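Local coordinates for protein gamma-glutamyl-gamma-aminobutyrate hydrolase PuuD (Escherichia coli, PDB 6VTV) that hydrolyses the gamma-glutamyl linkage of gamma-glutamyl-gamma-aminobutyrate, releasing 4-aminobutanoate and L-glutamate in the last step of putrescine breakdown, at residues I14-R22 / D93-I103; Q156-V165 / C178-L186. One frame throughout, in Å; residues are numbered along the deposited sequence.

In the fold
Both contacts belong to one class I glutamine amidotransferase-like domain of the peptidase C26 family, and both reach its large mixed sheet, on opposite sides of the chain's centre. Their centres lie 26 Å apart and their nearest atoms about 11 Å. Contact 1 sets helix 94-109 against strand 13-23; its Arg96 side chain is about 8 Å from that of Cys118, the predicted nucleophile. Contact 2, an antiparallel strand pair whose connection carries helix 170-174, comes up to the other two members of the predicted triad: Asn184 lies within about 4 Å of His226, and Tyr157 within about 4 Å of Glu228, side chain to side chain. It supplies two of the five manganese-binding residues.

Contact 1 of 2, residues I14-R22 / D93-I103; sequences IGVVMCRNR and DPGRDLLSMAI
Val17 spreads its two methyls over helix 94-103, and both reach Leu99 CD2. CG1, set anti to the backbone N (chi1 168°), meets Leu99 CD2 tip to tip at 3.9 Å; it also touches Ser100 and lies over one face of the Arg96 guanidinium, 3.8 Å from NE. The other methyl, CG2, in addition slides past Ile103 CG2 at 4.1 Å. Beta-branched residues are at home in extended backbone, and here the branch gives two methyls to pack on the helix face formed by Arg96, Leu99, Ser100 and Ile103. The axes of strand 14-17 and helix 94-103 run roughly antiparallel and approach to 10.0 Å.

A long side chain suits Arg96, because its aliphatic part packs by Val17 and Met18, with CD 3.5 Å from Met18 O, while the guanidinium reaches partners beyond the two segments: NE forms a salt bridge with Glu123 and NH2 a hydrogen bond with Pro72 O. Ser100 is hydrogen-bonded to the same glutamate.

Asp93 works with both carboxylate oxygens. As N-cap of the helix it accepts from Arg96 N through OD2, met from above the carboxylate plane at 3.1 Å, while OD1 takes Arg20 N on its syn side, 3.0 Å away and 27° out of plane. The short acid thus ties strand backbone to helix start. Arg20 presents only its near end, CB lying 3.6 Å from Asp93 OD2; its NE forms a salt bridge with Glu33 of the second subunit.

With two backbone N-H groups and the helix N-terminus beside it, the Asp93 carboxylate would probably be stabilised as the anion.

Contact 2 of 2, residues Q156-V165 / C178-L186; sequences QYAPSHEVQV and CSNFWVNSL. With MN (manganese (II) ion), chain D.
His161 and Ser185 meet at the manganese ion: His161 NE2 binds it at 2.3 Å and the hydroxyl oxygen Ser185 OG at 2.2 Å, with water 3 as a further ligand and His145, His187 and Glu210 completing the site. Histidine suits the place because its other ring nitrogen, ND1, carries the proton given to Glu162 O (2.9 Å), which leaves NE2 to the metal and fixes the rotation of the imidazole.

Backbone bonds pair the strands antiparallel, Val163 with Phe181 and His161 with Val183. At the metal end Val183 O accepts from both Ser160 N and His161 N, a classic beta bulge. These are neighbouring strands of the domain's mixed sheet, where 161-165 also pairs with strand 198-203. Past the bulge, water 1 bridges Gln156 O and Ser185 N.

Of the side-chain amides, Asn184 ND2 makes a weak bond to Tyr157 O, and its OD1 accepts from His226 N.

Three CH-pi contacts use flexible or branched side chains against flat rings. Glu162 CG sits over the six-membered ring of Trp182, 3.4 Å from its centroid and 5° off the normal. On the face of the sheet that holds His161, Val163 CG2 lies over one face of the Phe181 ring, 3.8 Å from its centroid, while Val165 CG2 touches that ring's edge. Leu186 CD2 lies over the Tyr157 ring, 3.7 Å from its centroid; that tyrosine also stacks with Trp229 and hydrogen-bonds Lys34 through OH.

Contact 1 of 2, residues I14-R22 / D93-I103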
ATOM      1  N   ILE B  14      -6.291   9.276   4.384  1.00 27.60           N
ATOM      2  CA  ILE B  14      -7.272   8.313   3.898  1.00 26.83           C
ATOM      3  C   ILE B  14      -6.644   6.928   3.936  1.00 24.00           C
ATOM      4  O   ILE B  14      -5.655   6.667   3.239  1.00 26.89           O
ATOM      5  CB  ILE B  14      -7.752   8.661   2.481  1.00 24.28           C
ATOM      6  CG1 ILE B  14      -8.176  10.131   2.402  1.00 24.25           C
ATOM      7  CG2 ILE B  14      -8.897   7.755   2.075  1.00 24.54           C
ATOM      8  CD1 ILE B  14      -9.288  10.503   3.360  1.00 23.86           C
ATOM      9  N   GLY B  15      -7.212   6.041   4.749  1.00 25.30           N
ATOM     10  CA  GLY B  15      -6.782   4.658   4.767  1.00 19.01           C
ATOM     11  C   GLY B  15      -7.428   3.864   3.650  1.00 19.73           C
ATOM     12  O   GLY B  15      -8.657   3.828   3.543  1.00 17.88           O
ATOM     13  N   VAL B  16      -6.619   3.225   2.809  1.00 20.02           N
ATOM     14  CA  VAL B  16      -7.102   2.516   1.631  1.00 18.49           C
ATOM     15  C   VAL B  16      -6.853   1.027   1.825  1.00 20.89           C
ATOM     16  O   VAL B  16      -5.700   0.593   1.948  1.00 20.35           O
ATOM     17  CB  VAL B  16      -6.427   3.025   0.348  1.00 22.12           C
ATOM     18  CG1 VAL B  16      -7.174   2.517  -0.867  1.00 21.11           C
ATOM     19  CG2 VAL B  16      -6.374   4.543   0.345  1.00 20.88           C
ATOM     20  N   VAL B  17      -7.934   0.247   1.844  1.00 19.17           N
ATOM     21  CA  VAL B  17      -7.825  -1.196   2.013  1.00 20.33           C
ATOM     22  C   VAL B  17      -7.244  -1.813   0.750  1.00 20.82           C
ATOM     23  O   VAL B  17      -7.704  -1.540  -0.367  1.00 20.43           O
ATOM     24  CB  VAL B  17      -9.194  -1.800   2.357  1.00 22.65           C
ATOM     25  CG1 VAL B  17      -9.158  -3.318   2.235  1.00 27.25           C
ATOM     26  CG2 VAL B  17      -9.612  -1.389   3.762  1.00 20.55           C
ATOM     27  N   MET B  18      -6.230  -2.654   0.920  1.00 25.68           N
ATOM     28  CA  MET B  18      -5.543  -3.270  -0.202  1.00 25.44           C
ATOM     29  C   MET B  18      -6.162  -4.623  -0.546  1.00 22.63           C
ATOM     30  O   MET B  18      -7.009  -5.155   0.175  1.00 24.79           O
ATOM     31  CB  MET B  18      -4.057  -3.428   0.113  1.00 23.42           C
ATOM     32  CG  MET B  18      -3.396  -2.157   0.612  1.00 24.19           C
ATOM     33  SD  MET B  18      -1.672  -2.423   1.062  1.00 28.50           S
ATOM     34  CE  MET B  18      -0.948  -2.550  -0.564  1.00 20.02           C
ATOM     35  N   CYS B  19      -5.723  -5.178  -1.674  1.00 19.17           N
ATOM     36  CA  CYS B  19      -6.126  -6.501  -2.126  1.00 22.62           C
ATOM     37  C   CYS B  19      -4.908  -7.413  -2.204  1.00 25.44           C
ATOM     38  O   CYS B  19      -3.764  -6.955  -2.280  1.00 28.30           O
ATOM     39  CB  CYS B  19      -6.816  -6.446  -3.499  1.00 28.08           C
ATOM     40  SG  CYS B  19      -8.260  -5.377  -3.590  1.00 31.18           S
ATOM     41  N   ARG B  20      -5.165  -8.716  -2.195  1.00 26.55           N
ATOM     42  CA  ARG B  20      -4.108  -9.717  -2.237  1.00 27.47           C
ATOM     43  C   ARG B  20      -3.950 -10.266  -3.647  1.00 25.96           C
ATOM     44  O   ARG B  20      -4.937 -10.555  -4.332  1.00 25.68           O
ATOM     45  CB  ARG B  20      -4.397 -10.865  -1.268  1.00 28.00           C
ATOM     46  CG  ARG B  20      -3.246 -11.849  -1.082  1.00 36.17           C
ATOM     47  CD  ARG B  20      -3.439 -12.626   0.208  1.00 40.07           C
ATOM     48  NE  ARG B  20      -2.213 -13.228   0.719  1.00 35.72           N
ATOM     49  CZ  ARG B  20      -1.974 -14.534   0.723  1.00 35.34           C
ATOM     50  NH1 ARG B  20      -2.878 -15.374   0.234  1.00 38.18           N
ATOM     51  NH2 ARG B  20      -0.838 -15.004   1.216  1.00 39.93           N
ATOM     52  N   ASN B  21      -2.699 -10.407  -4.073  1.00 23.44           N
ATOM     53  CA  ASN B  21      -2.371 -11.068  -5.326  1.00 30.92           C
ATOM     54  C   ASN B  21      -1.062 -11.819  -5.138  1.00 29.86           C
ATOM     55  O   ASN B  21      -0.370 -11.659  -4.130  1.00 29.11           O
ATOM     56  CB  ASN B  21      -2.274 -10.068  -6.484  1.00 36.52           C
ATOM     57  CG  ASN B  21      -3.623  -9.501  -6.878  1.00 41.36           C
ATOM     58  OD1 ASN B  21      -3.903  -8.322  -6.659  1.00 45.16           O
ATOM     59  ND2 ASN B  21      -4.472 -10.342  -7.458  1.00 39.16           N
ATOM     60  N   ARG B  22      -0.730 -12.651  -6.120  1.00 35.03           N
ATOM     61  CA  ARG B  22       0.509 -13.422  -6.106  1.00 35.03           C
ATOM     62  C   ARG B  22       1.253 -13.154  -7.406  1.00 39.74           C
ATOM     63  O   ARG B  22       0.790 -13.547  -8.482  1.00 49.47           O
ATOM     64  CB  ARG B  22       0.229 -14.914  -5.925  1.00 37.17           C
ATOM     65  CG  ARG B  22      -0.435 -15.256  -4.599  1.00 38.47           C
ATOM     66  CD  ARG B  22      -0.523 -16.759  -4.385  1.00 43.17           C
ATOM     67  NE  ARG B  22      -0.818 -17.090  -2.993  1.00 46.66           N
ATOM     68  CZ  ARG B  22       0.106 -17.274  -2.056  1.00 44.99           C
ATOM     69  NH1 ARG B  22       1.393 -17.161  -2.359  1.00 40.02           N
ATOM     70  NH2 ARG B  22      -0.254 -17.571  -0.815  1.00 46.52           N
ATOM     71  N   ASP B  93     -10.897 -13.381  -1.574  1.00 25.74           N
ATOM     72  CA  ASP B  93      -9.808 -12.685  -0.886  1.00 25.92           C
ATOM     73  C   ASP B  93     -10.155 -12.650   0.592  1.00 24.99           C
ATOM     74  O   ASP B  93     -10.604 -11.625   1.120  1.00 24.24           O
ATOM     75  CB  ASP B  93      -9.604 -11.277  -1.454  1.00 30.37           C
ATOM     76  CG  ASP B  93      -8.335 -10.610  -0.942  1.00 32.69           C
ATOM     77  OD1 ASP B  93      -7.904  -9.611  -1.557  1.00 28.80           O
ATOM     78  OD2 ASP B  93      -7.761 -11.081   0.062  1.00 26.89           O
ATOM     79  N   PRO B  94      -9.967 -13.769   1.298  1.00 26.07           N
ATOM     80  CA  PRO B  94     -10.353 -13.812   2.718  1.00 27.18           C
ATOM     81  C   PRO B  94      -9.636 -12.783   3.571  1.00 27.78           C
ATOM     82  O   PRO B  94     -10.223 -12.278   4.538  1.00 26.99           O
ATOM     83  CB  PRO B  94      -9.987 -15.246   3.131  1.00 29.92           C
ATOM     84  CG  PRO B  94     -10.006 -16.023   1.846  1.00 31.67           C
ATOM     85  CD  PRO B  94      -9.467 -15.069   0.822  1.00 28.69           C
ATOM     86  N   GLY B  95      -8.390 -12.447   3.238  1.00 26.84           N
ATOM     87  CA  GLY B  95      -7.678 -11.436   4.002  1.00 27.15           C
ATOM     88  C   GLY B  95      -8.319 -10.066   3.898  1.00 25.46           C
ATOM     89  O   GLY B  95      -8.474  -9.366   4.901  1.00 25.03           O
ATOM     90  N   ARG B  96      -8.704  -9.665   2.683  1.00 27.06           N
ATOM     91  CA  ARG B  96      -9.398  -8.391   2.522  1.00 26.75           C
ATOM     92  C   ARG B  96     -10.752  -8.412   3.218  1.00 27.61           C
ATOM     93  O   ARG B  96     -11.148  -7.421   3.843  1.00 27.29           O
ATOM     94  CB  ARG B  96      -9.561  -8.054   1.041  1.00 25.55           C
ATOM     95  CG  ARG B  96     -10.694  -7.073   0.781  1.00 26.01           C
ATOM     96  CD  ARG B  96     -10.362  -6.053  -0.289  1.00 27.24           C
ATOM     97  NE  ARG B  96     -11.402  -5.031  -0.365  1.00 30.44           N
ATOM     98  CZ  ARG B  96     -11.442  -4.064  -1.276  1.00 26.94           C
ATOM     99  NH1 ARG B  96     -10.498  -3.980  -2.202  1.00 25.55           N
ATOM    100  NH2 ARG B  96     -12.431  -3.180  -1.259  1.00 29.61           N
ATOM    101  N   ASP B  97     -11.478  -9.530   3.114  1.00 28.08           N
ATOM    102  CA  ASP B  97     -12.729  -9.686   3.849  1.00 24.86           C
ATOM    103  C   ASP B  97     -12.529  -9.404   5.332  1.00 24.83           C
ATOM    104  O   ASP B  97     -13.299  -8.660   5.948  1.00 25.68           O
ATOM    105  CB  ASP B  97     -13.278 -11.101   3.655  1.00 25.09           C
ATOM    106  CG  ASP B  97     -13.953 -11.292   2.314  1.00 28.85           C
ATOM    107  OD1 ASP B  97     -14.040 -10.317   1.537  1.00 27.95           O
ATOM    108  OD2 ASP B  97     -14.398 -12.426   2.039  1.00 25.87           O
ATOM    109  N   LEU B  98     -11.485  -9.993   5.918  1.00 25.60           N
ATOM    110  CA  LEU B  98     -11.211  -9.800   7.338  1.00 27.86           C
ATOM    111  C   LEU B  98     -10.969  -8.330   7.657  1.00 31.91           C
ATOM    112  O   LEU B  98     -11.560  -7.779   8.593  1.00 24.04           O
ATOM    113  CB  LEU B  98     -10.009 -10.647   7.750  1.00 27.09           C
ATOM    114  CG  LEU B  98      -9.879 -11.006   9.228  1.00 33.66           C
ATOM    115  CD1 LEU B  98     -11.013 -11.921   9.669  1.00 34.66           C
ATOM    116  CD2 LEU B  98      -8.525 -11.649   9.486  1.00 37.98           C
ATOM    117  N   LEU B  99     -10.100  -7.676   6.881  1.00 26.23           N
ATOM    118  CA  LEU B  99      -9.786  -6.273   7.137  1.00 23.56           C
ATOM    119  C   LEU B  99     -10.983  -5.373   6.855  1.00 23.91           C
ATOM    120  O   LEU B  99     -11.259  -4.442   7.620  1.00 24.28           O
ATOM    121  CB  LEU B  99      -8.581  -5.842   6.300  1.00 24.13           C
ATOM    122  CG  LEU B  99      -8.176  -4.371   6.419  1.00 27.76           C
ATOM    123  CD1 LEU B  99      -7.785  -4.035   7.852  1.00 26.22           C
ATOM    124  CD2 LEU B  99      -7.045  -4.028   5.454  1.00 25.34           C
ATOM    125  N   SER B 100     -11.705  -5.636   5.762  1.00 25.61           N
ATOM    126  CA  SER B 100     -12.835  -4.787   5.392  1.00 25.46           C
ATOM    127  C   SER B 100     -13.927  -4.828   6.453  1.00 25.64           C
ATOM    128  O   SER B 100     -14.437  -3.784   6.874  1.00 24.31           O
ATOM    129  CB  SER B 100     -13.393  -5.217   4.037  1.00 31.82           C
ATOM    130  OG  SER B 100     -12.462  -4.964   2.999  1.00 41.22           O
ATOM    131  N   MET B 101     -14.306  -6.031   6.894  1.00 23.87           N
ATOM    132  CA  MET B 101     -15.340  -6.147   7.917  1.00 29.17           C
ATOM    133  C   MET B 101     -14.923  -5.447   9.203  1.00 30.69           C
ATOM    134  O   MET B 101     -15.729  -4.747   9.828  1.00 31.92           O
ATOM    135  CB  MET B 101     -15.657  -7.619   8.189  1.00 30.82           C
ATOM    136  CG  MET B 101     -16.244  -8.371   7.005  1.00 35.71           C
ATOM    137  SD  MET B 101     -17.762  -7.635   6.373  1.00 35.72           S
ATOM    138  CE  MET B 101     -17.274  -7.255   4.692  1.00 35.53           C
ATOM    139  N   ALA B 102     -13.663  -5.612   9.608  1.00 26.04           N
ATOM    140  CA  ALA B 102     -13.209  -5.023  10.863  1.00 25.04           C
ATOM    141  C   ALA B 102     -13.163  -3.502  10.776  1.00 24.68           C
ATOM    142  O   ALA B 102     -13.606  -2.804  11.695  1.00 25.86           O
ATOM    143  CB  ALA B 102     -11.838  -5.585  11.242  1.00 26.47           C
ATOM    144  N   ILE B 103     -12.636  -2.967   9.673  1.00 23.44           N
ATOM    145  CA  ILE B 103     -12.457  -1.522   9.595  1.00 31.19           C
ATOM    146  C   ILE B 103     -13.778  -0.806   9.318  1.00 29.62           C
ATOM    147  O   ILE B 103     -13.939   0.361   9.694  1.00 30.33           O
ATOM    148  CB  ILE B 103     -11.382  -1.172   8.551  1.00 27.75           C
ATOM    149  CG1 ILE B 103     -10.788   0.207   8.848  1.00 26.35           C
ATOM    150  CG2 ILE B 103     -11.947  -1.231   7.137  1.00 25.15           C
ATOM    151  CD1 ILE B 103      -9.439   0.438   8.213  1.00 27.46           C
TER

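Contact 2 of 2, residues Q156-V165 / C178-L186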
ATOM      1  N   GLN B 156     -14.190  -1.349 -21.256  1.00 39.23           N
ATOM      2  CA  GLN B 156     -14.755  -2.004 -20.082  1.00 35.86           C
ATOM      3  C   GLN B 156     -15.264  -0.993 -19.063  1.00 29.14           C
ATOM      4  O   GLN B 156     -16.240  -1.263 -18.354  1.00 29.58           O
ATOM      5  CB  GLN B 156     -13.714  -2.922 -19.438  1.00 31.27           C
ATOM      6  CG  GLN B 156     -13.111  -3.959 -20.372  1.00 35.92           C
ATOM      7  CD  GLN B 156     -12.112  -4.860 -19.669  1.00 38.69           C
ATOM      8  OE1 GLN B 156     -12.062  -4.909 -18.439  1.00 37.84           O
ATOM      9  NE2 GLN B 156     -11.309  -5.577 -20.448  1.00 36.65           N
ATOM     10  N   TYR B 157     -14.624   0.172 -18.977  1.00 29.32           N
ATOM     11  CA  TYR B 157     -15.004   1.208 -18.029  1.00 32.59           C
ATOM     12  C   TYR B 157     -15.872   2.291 -18.659  1.00 32.40           C
ATOM     13  O   TYR B 157     -16.146   3.307 -18.013  1.00 28.31           O
ATOM     14  CB  TYR B 157     -13.751   1.827 -17.402  1.00 33.92           C
ATOM     15  CG  TYR B 157     -13.130   0.960 -16.327  1.00 26.77           C
ATOM     16  CD1 TYR B 157     -12.282  -0.088 -16.658  1.00 33.09           C
ATOM     17  CD2 TYR B 157     -13.401   1.184 -14.983  1.00 25.00           C
ATOM     18  CE1 TYR B 157     -11.716  -0.888 -15.678  1.00 30.87           C
ATOM     19  CE2 TYR B 157     -12.841   0.390 -13.997  1.00 24.40           C
ATOM     20  CZ  TYR B 157     -12.000  -0.645 -14.351  1.00 26.32           C
ATOM     21  OH  TYR B 157     -11.440  -1.436 -13.373  1.00 25.94           O
ATOM     22  N   ALA B 158     -16.312   2.093 -19.900  1.00 30.05           N
ATOM     23  CA  ALA B 158     -17.193   3.040 -20.555  1.00 34.96           C
ATOM     24  C   ALA B 158     -18.563   3.046 -19.878  1.00 35.64           C
ATOM     25  O   ALA B 158     -18.892   2.130 -19.121  1.00 37.31           O
ATOM     26  CB  ALA B 158     -17.331   2.686 -22.036  1.00 33.56           C
ATOM     27  N   PRO B 159     -19.370   4.085 -20.112  1.00 36.51           N
ATOM     28  CA  PRO B 159     -20.741   4.085 -19.585  1.00 34.99           C
ATOM     29  C   PRO B 159     -21.490   2.822 -19.980  1.00 30.01           C
ATOM     30  O   PRO B 159     -21.416   2.361 -21.120  1.00 31.79           O
ATOM     31  CB  PRO B 159     -21.361   5.332 -20.221  1.00 37.50           C
ATOM     32  CG  PRO B 159     -20.210   6.243 -20.433  1.00 41.04           C
ATOM     33  CD  PRO B 159     -19.025   5.370 -20.745  1.00 32.14           C
ATOM     34  N   SER B 160     -22.215   2.256 -19.019  1.00 28.52           N
ATOM     35  CA  SER B 160     -22.886   0.975 -19.205  1.00 34.97           C
ATOM     36  C   SER B 160     -24.395   1.075 -19.060  1.00 34.50           C
ATOM     37  O   SER B 160     -25.131   0.572 -19.918  1.00 31.11           O
ATOM     38  CB  SER B 160     -22.333  -0.054 -18.205  1.00 26.91           C
ATOM     39  OG  SER B 160     -22.731  -1.367 -18.560  1.00 27.63           O
ATOM     40  N   HIS B 161     -24.876   1.697 -17.989  1.00 28.18           N
ATOM     41  CA  HIS B 161     -26.304   1.845 -17.756  1.00 28.98           C
ATOM     42  C   HIS B 161     -26.526   3.078 -16.891  1.00 28.46           C
ATOM     43  O   HIS B 161     -25.588   3.642 -16.317  1.00 27.20           O
ATOM     44  CB  HIS B 161     -26.897   0.594 -17.095  1.00 28.27           C
ATOM     45  CG  HIS B 161     -26.303   0.280 -15.757  1.00 25.96           C
ATOM     46  ND1 HIS B 161     -26.556   1.038 -14.633  1.00 27.27           N
ATOM     47  CD2 HIS B 161     -25.468  -0.710 -15.362  1.00 24.73           C
ATOM     48  CE1 HIS B 161     -25.901   0.530 -13.606  1.00 26.56           C
ATOM     49  NE2 HIS B 161     -25.233  -0.531 -14.021  1.00 25.63           N
ATOM     50  N   GLU B 162     -27.782   3.496 -16.800  1.00 29.78           N
ATOM     51  CA  GLU B 162     -28.129   4.639 -15.975  1.00 34.01           C
ATOM     52  C   GLU B 162     -28.451   4.194 -14.551  1.00 33.65           C
ATOM     53  O   GLU B 162     -28.653   3.012 -14.267  1.00 30.92           O
ATOM     54  CB  GLU B 162     -29.314   5.398 -16.573  1.00 33.56           C
ATOM     55  CG  GLU B 162     -29.127   5.801 -18.022  1.00 36.13           C
ATOM     56  CD  GLU B 162     -30.396   6.357 -18.637  1.00 44.74           C
ATOM     57  OE1 GLU B 162     -30.556   7.596 -18.652  1.00 49.73           O
ATOM     58  OE2 GLU B 162     -31.232   5.556 -19.103  1.00 48.78           O
ATOM     59  N   VAL B 163     -28.476   5.169 -13.645  1.00 27.98           N
ATOM     60  CA  VAL B 163     -28.953   4.970 -12.283  1.00 30.81           C
ATOM     61  C   VAL B 163     -29.820   6.165 -11.915  1.00 32.87           C
ATOM     62  O   VAL B 163     -29.596   7.287 -12.380  1.00 35.85           O
ATOM     63  CB  VAL B 163     -27.803   4.798 -11.261  1.00 30.85           C
ATOM     64  CG1 VAL B 163     -27.059   3.492 -11.496  1.00 23.57           C
ATOM     65  CG2 VAL B 163     -26.849   5.972 -11.332  1.00 33.72           C
ATOM     66  N   GLN B 164     -30.826   5.917 -11.082  1.00 30.07           N
ATOM     67  CA  GLN B 164     -31.739   6.952 -10.622  1.00 35.41           C
ATOM     68  C   GLN B 164     -31.549   7.164  -9.127  1.00 40.40           C
ATOM     69  O   GLN B 164     -31.647   6.213  -8.345  1.00 37.12           O
ATOM     70  CB  GLN B 164     -33.191   6.582 -10.927  1.00 35.94           C
ATOM     71  CG  GLN B 164     -34.196   7.633 -10.494  1.00 44.47           C
ATOM     72  CD  GLN B 164     -35.458   7.606 -11.332  1.00 56.08           C
ATOM     73  OE1 GLN B 164     -36.507   7.152 -10.877  1.00 62.36           O
ATOM     74  NE2 GLN B 164     -35.362   8.095 -12.563  1.00 58.63           N
ATOM     75  N   VAL B 165     -31.284   8.411  -8.738  1.00 40.20           N
ATOM     76  CA  VAL B 165     -31.011   8.726  -7.342  1.00 37.64           C
ATOM     77  C   VAL B 165     -32.301   8.651  -6.537  1.00 36.52           C
ATOM     78  O   VAL B 165     -33.342   9.179  -6.948  1.00 35.14           O
ATOM     79  CB  VAL B 165     -30.365  10.114  -7.223  1.00 41.92           C
ATOM     80  CG1 VAL B 165     -30.241  10.524  -5.762  1.00 44.03           C
ATOM     81  CG2 VAL B 165     -29.005  10.125  -7.900  1.00 39.00           C
ATOM     82  N   CYS B 178     -28.820  16.557 -10.669  1.00 81.68           N
ATOM     83  CA  CYS B 178     -28.831  15.240 -11.296  1.00 81.17           C
ATOM     84  C   CYS B 178     -29.573  14.243 -10.413  1.00 77.11           C
ATOM     85  O   CYS B 178     -29.097  13.879  -9.334  1.00 76.56           O
ATOM     86  CB  CYS B 178     -27.404  14.773 -11.565  1.00 85.16           C
ATOM     87  SG  CYS B 178     -26.220  16.077 -11.964  1.00 91.67           S
ATOM     88  N   SER B 179     -30.734  13.790 -10.879  1.00 72.23           N
ATOM     89  CA  SER B 179     -31.411  12.635 -10.306  1.00 66.43           C
ATOM     90  C   SER B 179     -31.208  11.376 -11.138  1.00 61.02           C
ATOM     91  O   SER B 179     -31.644  10.295 -10.725  1.00 59.18           O
ATOM     92  CB  SER B 179     -32.913  12.914 -10.164  1.00 66.90           C
ATOM     93  OG  SER B 179     -33.473  13.322 -11.397  1.00 70.61           O
ATOM     94  N   ASN B 180     -30.612  11.533 -12.300  1.00 56.73           N
ATOM     95  CA  ASN B 180     -30.394  10.442 -13.191  1.00 52.81           C
ATOM     96  C   ASN B 180     -29.114  10.665 -13.959  1.00 49.05           C
ATOM     97  O   ASN B 180     -28.923  11.746 -14.433  1.00 48.08           O
ATOM     98  CB  ASN B 180     -31.535  10.486 -14.151  1.00 58.31           C
ATOM     99  CG  ASN B 180     -32.247   9.214 -14.234  1.00 62.81           C
ATOM    100  OD1 ASN B 180     -33.326   9.066 -13.728  1.00 65.65           O
ATOM    101  ND2 ASN B 180     -31.656   8.282 -14.886  1.00 63.97           N
ATOM    102  N   PHE B 181     -28.275   9.654 -14.149  1.00 42.29           N
ATOM    103  CA  PHE B 181     -27.020   9.822 -14.871  1.00 41.04           C
ATOM    104  C   PHE B 181     -26.475   8.456 -15.257  1.00 34.94           C
ATOM    105  O   PHE B 181     -26.940   7.417 -14.782  1.00 34.13           O
ATOM    106  CB  PHE B 181     -25.996  10.601 -14.042  1.00 40.47           C
ATOM    107  CG  PHE B 181     -25.829  10.089 -12.642  1.00 37.25           C
ATOM    108  CD1 PHE B 181     -24.895   9.107 -12.357  1.00 39.22           C
ATOM    109  CD2 PHE B 181     -26.602  10.591 -11.608  1.00 42.17           C
ATOM    110  CE1 PHE B 181     -24.735   8.637 -11.067  1.00 44.23           C
ATOM    111  CE2 PHE B 181     -26.447  10.124 -10.317  1.00 46.85           C
ATOM    112  CZ  PHE B 181     -25.514   9.143 -10.046  1.00 47.04           C
ATOM    113  N   TRP B 182     -25.467   8.478 -16.126  1.00 33.26           N
ATOM    114  CA  TRP B 182     -24.837   7.267 -16.630  1.00 30.64           C
ATOM    115  C   TRP B 182     -23.674   6.858 -15.737  1.00 31.16           C
ATOM    116  O   TRP B 182     -22.939   7.706 -15.223  1.00 31.37           O
ATOM    117  CB  TRP B 182     -24.338   7.477 -18.060  1.00 31.69           C
ATOM    118  CG  TRP B 182     -25.431   7.555 -19.076  1.00 37.18           C
ATOM    119  CD1 TRP B 182     -26.015   8.686 -19.569  1.00 35.73           C
ATOM    120  CD2 TRP B 182     -26.071   6.455 -19.730  1.00 35.04           C
ATOM    121  NE1 TRP B 182     -26.980   8.358 -20.488  1.00 36.86           N
ATOM    122  CE2 TRP B 182     -27.035   6.994 -20.606  1.00 38.74           C
ATOM    123  CE3 TRP B 182     -25.924   5.066 -19.661  1.00 33.75           C
ATOM    124  CZ2 TRP B 182     -27.847   6.192 -21.406  1.00 40.42           C
ATOM    125  CZ3 TRP B 182     -26.731   4.273 -20.455  1.00 37.85           C
ATOM    126  CH2 TRP B 182     -27.681   4.838 -21.316  1.00 39.23           C
ATOM    127  N   VAL B 183     -23.515   5.548 -15.558  1.00 31.33           N
ATOM    128  CA  VAL B 183     -22.403   4.983 -14.805  1.00 32.85           C
ATOM    129  C   VAL B 183     -21.868   3.782 -15.570  1.00 33.23           C
ATOM    130  O   VAL B 183     -22.586   3.153 -16.354  1.00 33.74           O
ATOM    131  CB  VAL B 183     -22.815   4.567 -13.373  1.00 29.75           C
ATOM    132  CG1 VAL B 183     -23.307   5.767 -12.578  1.00 31.76           C
ATOM    133  CG2 VAL B 183     -23.877   3.478 -13.418  1.00 28.21           C
ATOM    134  N   ASN B 184     -20.593   3.472 -15.351  1.00 30.43           N
ATOM    135  CA  ASN B 184     -20.055   2.220 -15.853  1.00 29.69           C
ATOM    136  C   ASN B 184     -20.532   1.066 -14.970  1.00 27.44           C
ATOM    137  O   ASN B 184     -21.167   1.264 -13.933  1.00 26.62           O
ATOM    138  CB  ASN B 184     -18.525   2.273 -15.926  1.00 25.99           C
ATOM    139  CG  ASN B 184     -17.886   2.739 -14.628  1.00 24.09           C
ATOM    140  OD1 ASN B 184     -18.412   2.506 -13.541  1.00 26.13           O
ATOM    141  ND2 ASN B 184     -16.739   3.398 -14.741  1.00 25.60           N
ATOM    142  N   SER B 185     -20.228  -0.157 -15.393  1.00 25.02           N
ATOM    143  CA  SER B 185     -20.684  -1.334 -14.660  1.00 20.88           C
ATOM    144  C   SER B 185     -19.713  -2.474 -14.919  1.00 24.34           C
ATOM    145  O   SER B 185     -19.530  -2.884 -16.069  1.00 26.17           O
ATOM    146  CB  SER B 185     -22.105  -1.724 -15.077  1.00 21.21           C
ATOM    147  OG  SER B 185     -22.685  -2.644 -14.167  1.00 21.18           O
ATOM    148  N   LEU B 186     -19.085  -2.979 -13.857  1.00 25.19           N
ATOM    149  CA  LEU B 186     -18.129  -4.077 -13.955  1.00 23.43           C
ATOM    150  C   LEU B 186     -18.292  -5.002 -12.745  1.00 24.81           C
ATOM    151  O   LEU B 186     -17.383  -5.195 -11.941  1.00 24.01           O
ATOM    152  CB  LEU B 186     -16.692  -3.561 -14.047  1.00 23.86           C
ATOM    153  CG  LEU B 186     -16.316  -2.532 -15.118  1.00 29.36           C
ATOM    154  CD1 LEU B 186     -16.507  -1.121 -14.588  1.00 29.90           C
ATOM    155  CD2 LEU B 186     -14.880  -2.737 -15.577  1.00 32.31           C
TER
HETATM  156 MN    MN D 301     -24.159  -1.981 -12.610  1.00 26.30          MN
HETATM  157  O   HOH W   1     -18.736  -0.317 -17.853  1.00 25.97           O
HETATM  158  O   HOH W   2     -20.986  -3.265 -18.399  1.00 39.21           O
HETATM  159  O   HOH W   3     -22.670  -0.370 -11.929  1.00 22.08           O